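Local coordinates for lipoteichoic acid primase (Listeria monocytogenes, PDB 4UOP), which is the extracellular catalytic domain of a lipoteichoic acid primase, a magnesium-binding enzyme of the sulfatase-like fold family from the bacterial cell surface, at residues T150-A158 and F189-A200; Q98-S106 and N369-M377. All blocks are in the same frame, centred on the assembly; numbering follows the deposited sequence.

Interaction 1 (T150-A158 and F189-A200); sequences TATFHTNDA and FSPSDEVLYNKA
The hydroxyl of T155 joins the loop after strand 149-153 to the short strand 190-191. Its OG1 accepts a hydrogen bond from S190 OG at 2.9 Å and donates a hydrogen bond to the carbonyl oxygen P191 O, 2.8 Å from OG1. The donor stands only 16° from the plane of that carbonyl, at a C=O...donor angle of 134°. Threonine suits this place because it is both polar and apolar: chi1 of 67° sets OG1 between the backbone N and the carbonyl carbon, which leaves the methyl CG2 to rest on L196 CB at 3.8 Å. The ring of P191 lies alongside the T155 backbone and CB. T155 O, buried here, finds no polar partner.

Farther along, the contact is purely apolar. A200 CB sits over one face of the F153 ring, 4.0 Å from its centroid and offset toward the rim, a CH-pi contact for which the small methyl of alanine is well suited. L196 CD1 fills in beside F153 CB at 3.9 Å. Elsewhere F153 stacks with Y176, while A200 and Y197 touch L218 of strand 214-219.

The helix carrying L196 and A200 is held at its start by S192, the N-cap, whose OG accepts from V195 N at 3.3 Å and also bonds to D185. The CB of H154 points away from segment 189-200, and its ND1 bonds to I219 O. Helix 193-209 thus packs against the end of a parallel strand of the central sheet, the layered alpha/beta architecture of the sulfatase-like fold.

Interaction 2 (Q98-S106 and N369-M377); sequences QFFQTVSKS and NYVPERYTM
The ring of Y375 lies against the backbone of S104 and K105, with K105 CA over one face and S104 OG, hydrogen-bonded to S122 O, 3.4 Å from Y375 CB. K105 crosses the tyrosine at about a right angle, its flexible aliphatic part bringing CG to 3.3 Å from Y375 OH. With CG anti to the backbone N (chi1 -170°), Y375 reaches over the other segment, and a water links its OH to K105 O.

T102 and V371 also cross nearly at right angles. Their methyls T102 CG2 and V371 CG1 meet at 3.4 Å, tighter than usual, while V371 CG2 approaches the F100 ring obliquely; compact branched residues suit so narrow a gap.

E373, bent at chi2 (-74°), turns its acid group toward segment 98-106, placing OE2 2.7 Å from Q101 O. Glutamate's length and two oxygens suit this: two waters can donate to OE1, though each has further acceptors; V103 N and Q101 NE2 hold one, R374 N the other. Q101 OE1 accepts from H286 N.

M225 of the second subunit packs on K105, its P226 on Y375. Strand 94-100 belongs to the central mixed sheet; strand 371-373 is outermost, within this chain, in a five-stranded antiparallel sheet, and helix 412-433 packs on P372 and R374.

How the interactions relate
Interactions 1 and 2 lie on opposite sides of the chain's centre, their own centres 26 Å apart and their nearest atoms about 11 Å apart, without touching. The central mixed sheet connects them, since strands 149-153 and 94-100 both belong to it. In sequence, interaction 1 is nested inside the long loop that interaction 2 closes. The magnesium ion is approached from both: the side chain of H154 in interaction 1 and that of V103 in interaction 2 are each about 8 Å away. Neither residue coordinates the ion, whose ligands are E66, T108, D284 and H285, so one residue of each contact lies near the metal site, in a second shell at most.

Interaction 1 (T150-A158 and F189-A200)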
loop_
_atom_site.group_PDB
_atom_site.type_symbol
_atom_site.label_atom_id
_atom_site.label_comp_id
_atom_site.label_asym_id
_atom_site.label_seq_id
_atom_site.Cartn_x
_atom_site.Cartn_y
_atom_site.Cartn_z
ATOM N N THR B 150 5.718 -3.323 31.037
ATOM C CA THR B 150 5.201 -2.663 29.850
ATOM C C THR B 150 3.903 -3.334 29.404
ATOM O O THR B 150 3.779 -4.569 29.440
ATOM C CB THR B 150 6.246 -2.659 28.714
ATOM O OG1 THR B 150 6.533 -3.995 28.300
ATOM C CG2 THR B 150 7.552 -1.995 29.180
ATOM N N ALA B 151 2.919 -2.525 29.027
ATOM C CA ALA B 151 1.630 -3.059 28.589
ATOM C C ALA B 151 1.016 -2.137 27.559
ATOM O O ALA B 151 1.239 -0.925 27.585
ATOM C CB ALA B 151 0.676 -3.240 29.765
ATOM N N THR B 152 0.220 -2.720 26.668
ATOM C CA THR B 152 -0.589 -1.916 25.762
ATOM C C THR B 152 -2.056 -2.317 25.892
ATOM O O THR B 152 -2.355 -3.484 26.172
ATOM C CB THR B 152 -0.061 -2.038 24.319
ATOM O OG1 THR B 152 -0.770 -1.150 23.438
ATOM C CG2 THR B 152 -0.134 -3.470 23.833
ATOM N N PHE B 153 -2.943 -1.336 25.698
ATOM C CA PHE B 153 -4.380 -1.458 25.936
ATOM C C PHE B 153 -5.140 -0.980 24.708
ATOM O O PHE B 153 -4.913 0.120 24.223
ATOM C CB PHE B 153 -4.814 -0.562 27.105
ATOM C CG PHE B 153 -4.175 -0.897 28.435
ATOM C CD1 PHE B 153 -2.878 -0.465 28.737
ATOM C CD2 PHE B 153 -4.866 -1.608 29.391
ATOM C CE1 PHE B 153 -2.307 -0.735 29.966
ATOM C CE2 PHE B 153 -4.282 -1.902 30.620
ATOM C CZ PHE B 153 -3.003 -1.463 30.906
ATOM N N HIS B 154 -6.072 -1.801 24.229
ATOM C CA HIS B 154 -6.942 -1.421 23.119
ATOM C C HIS B 154 -8.174 -2.303 23.188
ATOM O O HIS B 154 -8.038 -3.491 23.459
ATOM C CB HIS B 154 -6.214 -1.614 21.797
ATOM C CG HIS B 154 -7.018 -1.222 20.594
ATOM N ND1 HIS B 154 -7.447 0.070 20.367
ATOM C CD2 HIS B 154 -7.460 -1.954 19.547
ATOM C CE1 HIS B 154 -8.108 0.118 19.225
ATOM N NE2 HIS B 154 -8.137 -1.100 18.711
ATOM N N THR B 155 -9.363 -1.735 22.966
ATOM C CA THR B 155 -10.606 -2.462 23.262
ATOM C C THR B 155 -11.075 -3.405 22.152
ATOM O O THR B 155 -12.012 -4.177 22.380
ATOM C CB THR B 155 -11.774 -1.529 23.651
ATOM O OG1 THR B 155 -12.165 -0.738 22.524
ATOM C CG2 THR B 155 -11.392 -0.617 24.822
ATOM N N ASN B 156 -10.434 -3.375 20.990
ATOM C CA ASN B 156 -10.738 -4.341 19.935
ATOM C C ASN B 156 -9.901 -5.628 20.045
ATOM O O ASN B 156 -8.973 -5.719 20.856
ATOM C CB ASN B 156 -10.524 -3.708 18.562
ATOM C CG ASN B 156 -11.531 -4.181 17.531
ATOM O OD1 ASN B 156 -12.225 -5.190 17.716
ATOM N ND2 ASN B 156 -11.608 -3.452 16.421
ATOM N N ASP B 157 -10.236 -6.618 19.223
ATOM C CA ASP B 157 -9.548 -7.911 19.251
ATOM C C ASP B 157 -8.125 -7.803 18.700
ATOM O O ASP B 157 -7.903 -7.197 17.667
ATOM C CB ASP B 157 -10.339 -8.956 18.456
ATOM C CG ASP B 157 -11.692 -9.281 19.096
ATOM O OD1 ASP B 157 -11.719 -9.974 20.142
ATOM O OD2 ASP B 157 -12.739 -8.856 18.556
ATOM N N ALA B 158 -7.171 -8.408 19.397
ATOM C CA ALA B 158 -5.754 -8.274 19.059
ATOM C C ALA B 158 -5.345 -9.053 17.807
ATOM O O ALA B 158 -4.227 -8.874 17.318
ATOM C CB ALA B 158 -4.886 -8.698 20.233
ATOM N N PHE B 189 -17.390 -0.508 16.904
ATOM C CA PHE B 189 -17.260 -1.969 16.930
ATOM C C PHE B 189 -16.610 -2.526 18.195
ATOM O O PHE B 189 -16.371 -3.729 18.271
ATOM C CB PHE B 189 -16.465 -2.464 15.713
ATOM C CG PHE B 189 -17.249 -2.508 14.438
ATOM C CD1 PHE B 189 -18.148 -3.548 14.186
ATOM C CD2 PHE B 189 -17.062 -1.539 13.466
ATOM C CE1 PHE B 189 -18.858 -3.601 13.001
ATOM C CE2 PHE B 189 -17.771 -1.590 12.281
ATOM C CZ PHE B 189 -18.670 -2.621 12.048
ATOM N N SER B 190 -16.326 -1.681 19.182
ATOM C CA SER B 190 -15.702 -2.173 20.407
ATOM C C SER B 190 -15.985 -1.236 21.590
ATOM O O SER B 190 -16.532 -0.139 21.406
ATOM C CB SER B 190 -14.197 -2.420 20.171
ATOM O OG SER B 190 -13.496 -1.217 19.986
ATOM N N PRO B 191 -15.649 -1.673 22.812
ATOM C CA PRO B 191 -15.975 -0.830 23.943
ATOM C C PRO B 191 -15.429 0.597 23.818
ATOM O O PRO B 191 -14.373 0.826 23.209
ATOM C CB PRO B 191 -15.373 -1.580 25.128
ATOM C CG PRO B 191 -15.414 -3.017 24.711
ATOM C CD PRO B 191 -15.216 -3.020 23.225
ATOM N N SER B 192 -16.163 1.530 24.408
ATOM C CA SER B 192 -15.899 2.947 24.272
ATOM C C SER B 192 -14.560 3.328 24.885
ATOM O O SER B 192 -14.001 2.571 25.684
ATOM C CB SER B 192 -17.005 3.733 24.964
ATOM O OG SER B 192 -16.978 3.499 26.357
ATOM N N ASP B 193 -14.067 4.510 24.515
ATOM C CA ASP B 193 -12.907 5.092 25.185
ATOM C C ASP B 193 -13.140 5.205 26.698
ATOM O O ASP B 193 -12.196 5.085 27.463
ATOM C CB ASP B 193 -12.570 6.480 24.633
ATOM C CG ASP B 193 -12.024 6.450 23.209
ATOM O OD1 ASP B 193 -11.785 5.362 22.630
ATOM O OD2 ASP B 193 -11.831 7.555 22.666
ATOM N N GLU B 194 -14.378 5.467 27.137
ATOM C CA GLU B 194 -14.659 5.495 28.572
ATOM C C GLU B 194 -14.300 4.161 29.232
ATOM O O GLU B 194 -13.714 4.141 30.294
ATOM C CB GLU B 194 -16.124 5.838 28.876
ATOM C CG GLU B 194 -16.404 5.998 30.365
ATOM C CD GLU B 194 -17.745 6.664 30.667
ATOM O OE1 GLU B 194 -18.621 6.708 29.779
ATOM O OE2 GLU B 194 -17.918 7.156 31.808
ATOM N N VAL B 195 -14.645 3.055 28.587
ATOM C CA VAL B 195 -14.336 1.721 29.122
ATOM C C VAL B 195 -12.811 1.478 29.072
ATOM O O VAL B 195 -12.238 0.904 30.004
ATOM C CB VAL B 195 -15.095 0.626 28.347
ATOM C CG1 VAL B 195 -14.643 -0.760 28.762
ATOM C CG2 VAL B 195 -16.610 0.771 28.555
ATOM N N LEU B 196 -12.167 1.933 27.996
ATOM C CA LEU B 196 -10.706 1.825 27.863
ATOM C C LEU B 196 -10.033 2.425 29.082
ATOM O O LEU B 196 -9.254 1.748 29.781
ATOM C CB LEU B 196 -10.220 2.528 26.584
ATOM C CG LEU B 196 -8.708 2.729 26.435
ATOM C CD1 LEU B 196 -8.024 1.385 26.242
ATOM C CD2 LEU B 196 -8.423 3.664 25.282
ATOM N N TYR B 197 -10.384 3.674 29.390
ATOM C CA TYR B 197 -9.714 4.383 30.468
ATOM C C TYR B 197 -10.111 3.858 31.852
ATOM O O TYR B 197 -9.274 3.743 32.749
ATOM C CB TYR B 197 -9.969 5.884 30.373
ATOM C CG TYR B 197 -9.460 6.512 29.094
ATOM C CD1 TYR B 197 -8.140 6.308 28.672
ATOM C CD2 TYR B 197 -10.276 7.310 28.311
ATOM C CE1 TYR B 197 -7.677 6.867 27.495
ATOM C CE2 TYR B 197 -9.816 7.893 27.145
ATOM C CZ TYR B 197 -8.503 7.660 26.726
ATOM O OH TYR B 197 -8.048 8.218 25.542
ATOM N N ASN B 198 -11.392 3.550 32.027
ATOM C CA ASN B 198 -11.875 3.048 33.313
ATOM C C ASN B 198 -11.335 1.674 33.698
ATOM O O ASN B 198 -11.140 1.402 34.869
ATOM C CB ASN B 198 -13.405 3.042 33.353
ATOM C CG ASN B 198 -13.981 4.417 33.598
ATOM O OD1 ASN B 198 -13.295 5.310 34.081
ATOM N ND2 ASN B 198 -15.258 4.590 33.283
ATOM N N LYS B 199 -11.132 0.796 32.731
ATOM C CA LYS B 199 -10.587 -0.517 33.030
ATOM C C LYS B 199 -9.061 -0.522 33.059
ATOM O O LYS B 199 -8.480 -1.317 33.772
ATOM C CB LYS B 199 -11.129 -1.570 32.081
ATOM C CG LYS B 199 -12.622 -1.814 32.305
ATOM C CD LYS B 199 -13.122 -3.023 31.544
ATOM C CE LYS B 199 -14.522 -3.417 31.985
ATOM N NZ LYS B 199 -14.515 -4.140 33.289
ATOM N N ALA B 200 -8.416 0.391 32.345
ATOM C CA ALA B 200 -6.942 0.478 32.414
ATOM C C ALA B 200 -6.480 1.100 33.736
ATOM O O ALA B 200 -5.509 0.644 34.348
ATOM C CB ALA B 200 -6.387 1.269 31.241
#

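Interaction 2 (Q98-S106 and N369-M377)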
loop_
_atom_site.group_PDB
_atom_site.type_symbol
_atom_site.label_atom_id
_atom_site.label_comp_id
_atom_site.label_asym_id
_atom_site.label_seq_id
_atom_site.Cartn_x
_atom_site.Cartn_y
_atom_site.Cartn_z
ATOM N N GLN B 98 3.516 21.435 14.640
ATOM C CA GLN B 98 4.143 20.896 13.435
ATOM C C GLN B 98 4.690 19.509 13.722
ATOM O O GLN B 98 5.896 19.240 13.641
ATOM C CB GLN B 98 5.266 21.806 12.944
ATOM C CG GLN B 98 4.823 23.161 12.458
ATOM C CD GLN B 98 5.970 23.967 11.865
ATOM O OE1 GLN B 98 7.114 23.871 12.310
ATOM N NE2 GLN B 98 5.657 24.792 10.879
ATOM N N PHE B 99 3.795 18.625 14.123
ATOM C CA PHE B 99 4.153 17.254 14.390
ATOM C C PHE B 99 3.399 16.408 13.394
ATOM O O PHE B 99 2.192 16.604 13.204
ATOM C CB PHE B 99 3.798 16.887 15.826
ATOM C CG PHE B 99 4.450 15.632 16.299
ATOM C CD1 PHE B 99 5.717 15.673 16.870
ATOM C CD2 PHE B 99 3.822 14.410 16.163
ATOM C CE1 PHE B 99 6.339 14.514 17.286
ATOM C CE2 PHE B 99 4.439 13.240 16.603
ATOM C CZ PHE B 99 5.707 13.298 17.150
ATOM N N PHE B 100 4.096 15.486 12.732
ATOM C CA PHE B 100 3.527 14.806 11.568
ATOM C C PHE B 100 3.352 13.307 11.716
ATOM O O PHE B 100 4.140 12.638 12.373
ATOM C CB PHE B 100 4.398 15.051 10.345
ATOM C CG PHE B 100 4.516 16.487 9.967
ATOM C CD1 PHE B 100 3.528 17.100 9.201
ATOM C CD2 PHE B 100 5.606 17.250 10.387
ATOM C CE1 PHE B 100 3.651 18.428 8.831
ATOM C CE2 PHE B 100 5.720 18.579 10.020
ATOM C CZ PHE B 100 4.743 19.169 9.253
ATOM N N GLN B 101 2.280 12.793 11.116
ATOM C CA GLN B 101 2.082 11.361 10.991
ATOM C C GLN B 101 3.179 10.760 10.102
ATOM O O GLN B 101 3.635 11.403 9.166
ATOM C CB GLN B 101 0.712 11.067 10.355
ATOM C CG GLN B 101 0.521 11.627 8.961
ATOM C CD GLN B 101 -0.809 11.245 8.336
ATOM O OE1 GLN B 101 -1.861 11.643 8.819
ATOM N NE2 GLN B 101 -0.766 10.483 7.249
ATOM N N THR B 102 3.588 9.540 10.412
ATOM C CA THR B 102 4.501 8.784 9.585
ATOM C C THR B 102 3.898 7.394 9.415
ATOM O O THR B 102 4.265 6.455 10.135
ATOM C CB THR B 102 5.924 8.696 10.202
ATOM O OG1 THR B 102 5.891 8.115 11.513
ATOM C CG2 THR B 102 6.553 10.072 10.283
ATOM N N VAL B 103 2.945 7.286 8.497
ATOM C CA VAL B 103 2.200 6.047 8.311
ATOM C C VAL B 103 2.211 5.646 6.855
ATOM O O VAL B 103 2.644 6.411 6.001
ATOM C CB VAL B 103 0.747 6.139 8.849
ATOM C CG1 VAL B 103 0.742 6.470 10.333
ATOM C CG2 VAL B 103 -0.079 7.156 8.089
ATOM N N SER B 104 1.730 4.441 6.577
ATOM C CA SER B 104 1.751 3.887 5.240
ATOM C C SER B 104 0.423 3.159 4.950
ATOM O O SER B 104 -0.637 3.769 5.062
ATOM C CB SER B 104 2.958 2.942 5.151
ATOM O OG SER B 104 3.048 2.420 3.865
ATOM N N LYS B 105 0.487 1.864 4.627
ATOM C CA LYS B 105 -0.661 1.086 4.159
ATOM C C LYS B 105 -1.726 0.859 5.225
ATOM O O LYS B 105 -2.925 0.851 4.944
ATOM C CB LYS B 105 -0.168 -0.319 3.720
ATOM C CG LYS B 105 -0.016 -0.506 2.223
ATOM C CD LYS B 105 0.626 -1.857 1.845
ATOM C CE LYS B 105 -0.447 -2.878 1.439
ATOM N NZ LYS B 105 -0.053 -4.317 1.537
ATOM N N SER B 106 -1.278 0.637 6.450
ATOM C CA SER B 106 -2.175 0.301 7.554
ATOM C C SER B 106 -2.055 1.363 8.647
ATOM O O SER B 106 -1.289 1.216 9.588
ATOM C CB SER B 106 -1.812 -1.084 8.079
ATOM O OG SER B 106 -2.775 -1.542 9.008
ATOM N N ASN B 369 15.350 19.206 12.546
ATOM C CA ASN B 369 14.771 17.899 12.231
ATOM C C ASN B 369 13.853 17.992 11.008
ATOM O O ASN B 369 13.355 19.067 10.672
ATOM C CB ASN B 369 14.034 17.339 13.447
ATOM C CG ASN B 369 13.652 15.882 13.287
ATOM O OD1 ASN B 369 14.368 15.094 12.673
ATOM N ND2 ASN B 369 12.518 15.515 13.858
ATOM N N TYR B 370 13.705 16.882 10.298
ATOM C CA TYR B 370 12.753 16.802 9.203
ATOM C C TYR B 370 12.141 15.417 9.193
ATOM O O TYR B 370 12.654 14.510 9.832
ATOM C CB TYR B 370 13.419 17.135 7.863
ATOM C CG TYR B 370 14.543 16.215 7.482
ATOM C CD1 TYR B 370 15.827 16.427 7.971
ATOM C CD2 TYR B 370 14.329 15.142 6.636
ATOM C CE1 TYR B 370 16.854 15.583 7.647
ATOM C CE2 TYR B 370 15.370 14.292 6.293
ATOM C CZ TYR B 370 16.627 14.528 6.801
ATOM O OH TYR B 370 17.672 13.702 6.471
ATOM N N VAL B 371 11.030 15.265 8.489
ATOM C CA VAL B 371 10.268 14.026 8.523
ATOM C C VAL B 371 10.022 13.490 7.119
ATOM O O VAL B 371 9.185 14.045 6.387
ATOM C CB VAL B 371 8.902 14.238 9.220
ATOM C CG1 VAL B 371 8.194 12.916 9.369
ATOM C CG2 VAL B 371 9.090 14.902 10.578
ATOM N N PRO B 372 10.743 12.413 6.731
ATOM C CA PRO B 372 10.460 11.719 5.480
ATOM C C PRO B 372 9.056 11.104 5.451
ATOM O O PRO B 372 8.582 10.621 6.480
ATOM C CB PRO B 372 11.522 10.619 5.445
ATOM C CG PRO B 372 12.629 11.149 6.282
ATOM C CD PRO B 372 11.936 11.859 7.397
ATOM N N GLU B 373 8.430 11.099 4.272
ATOM C CA GLU B 373 7.112 10.496 4.085
ATOM C C GLU B 373 7.132 9.544 2.911
ATOM O O GLU B 373 7.960 9.677 2.022
ATOM C CB GLU B 373 6.074 11.589 3.854
ATOM C CG GLU B 373 5.920 12.539 5.033
ATOM C CD GLU B 373 5.184 11.938 6.212
ATOM O OE1 GLU B 373 4.562 10.869 6.071
ATOM O OE2 GLU B 373 5.222 12.545 7.297
ATOM N N ARG B 374 6.220 8.575 2.912
ATOM C CA ARG B 374 6.120 7.633 1.807
ATOM C C ARG B 374 4.693 7.143 1.611
ATOM O O ARG B 374 3.783 7.539 2.342
ATOM C CB ARG B 374 7.058 6.442 2.045
ATOM C CG ARG B 374 6.545 5.445 3.077
ATOM C CD ARG B 374 7.631 4.526 3.629
ATOM N NE ARG B 374 8.533 4.010 2.597
ATOM C CZ ARG B 374 9.487 3.108 2.823
ATOM N NH1 ARG B 374 9.657 2.572 4.030
ATOM N NH2 ARG B 374 10.266 2.729 1.821
ATOM N N TYR B 375 4.521 6.299 0.598
ATOM C CA TYR B 375 3.256 5.615 0.305
ATOM C C TYR B 375 2.208 6.517 -0.312
ATOM O O TYR B 375 1.803 6.292 -1.441
ATOM C CB TYR B 375 2.690 4.910 1.517
ATOM C CG TYR B 375 1.526 4.020 1.178
ATOM C CD1 TYR B 375 1.704 2.897 0.377
ATOM C CD2 TYR B 375 0.251 4.317 1.629
ATOM C CE1 TYR B 375 0.641 2.067 0.069
ATOM C CE2 TYR B 375 -0.822 3.492 1.326
ATOM C CZ TYR B 375 -0.619 2.382 0.540
ATOM O OH TYR B 375 -1.664 1.562 0.215
ATOM N N THR B 376 1.753 7.523 0.424
ATOM C CA THR B 376 0.843 8.517 -0.115
ATOM C C THR B 376 1.609 9.673 -0.764
ATOM O O THR B 376 1.017 10.519 -1.427
ATOM C CB THR B 376 -0.080 9.075 0.983
ATOM O OG1 THR B 376 0.713 9.604 2.047
ATOM C CG2 THR B 376 -0.982 7.996 1.536
ATOM N N MET B 377 2.927 9.710 -0.555
ATOM C CA MET B 377 3.819 10.642 -1.243
ATOM C C MET B 377 4.975 9.834 -1.799
ATOM O O MET B 377 5.325 8.807 -1.230
ATOM C CB MET B 377 4.371 11.688 -0.267
ATOM C CG MET B 377 3.290 12.438 0.481
ATOM S SD MET B 377 3.959 13.720 1.560
ATOM C CE MET B 377 4.558 14.914 0.373
HETATM O O HOH W 1 2.186 9.512 6.712
HETATM O O HOH W 2 4.870 8.055 5.523
HETATM O O HOH W 3 1.360 8.063 4.154
HETATM O O HOH W 4 -3.491 1.304 1.989
#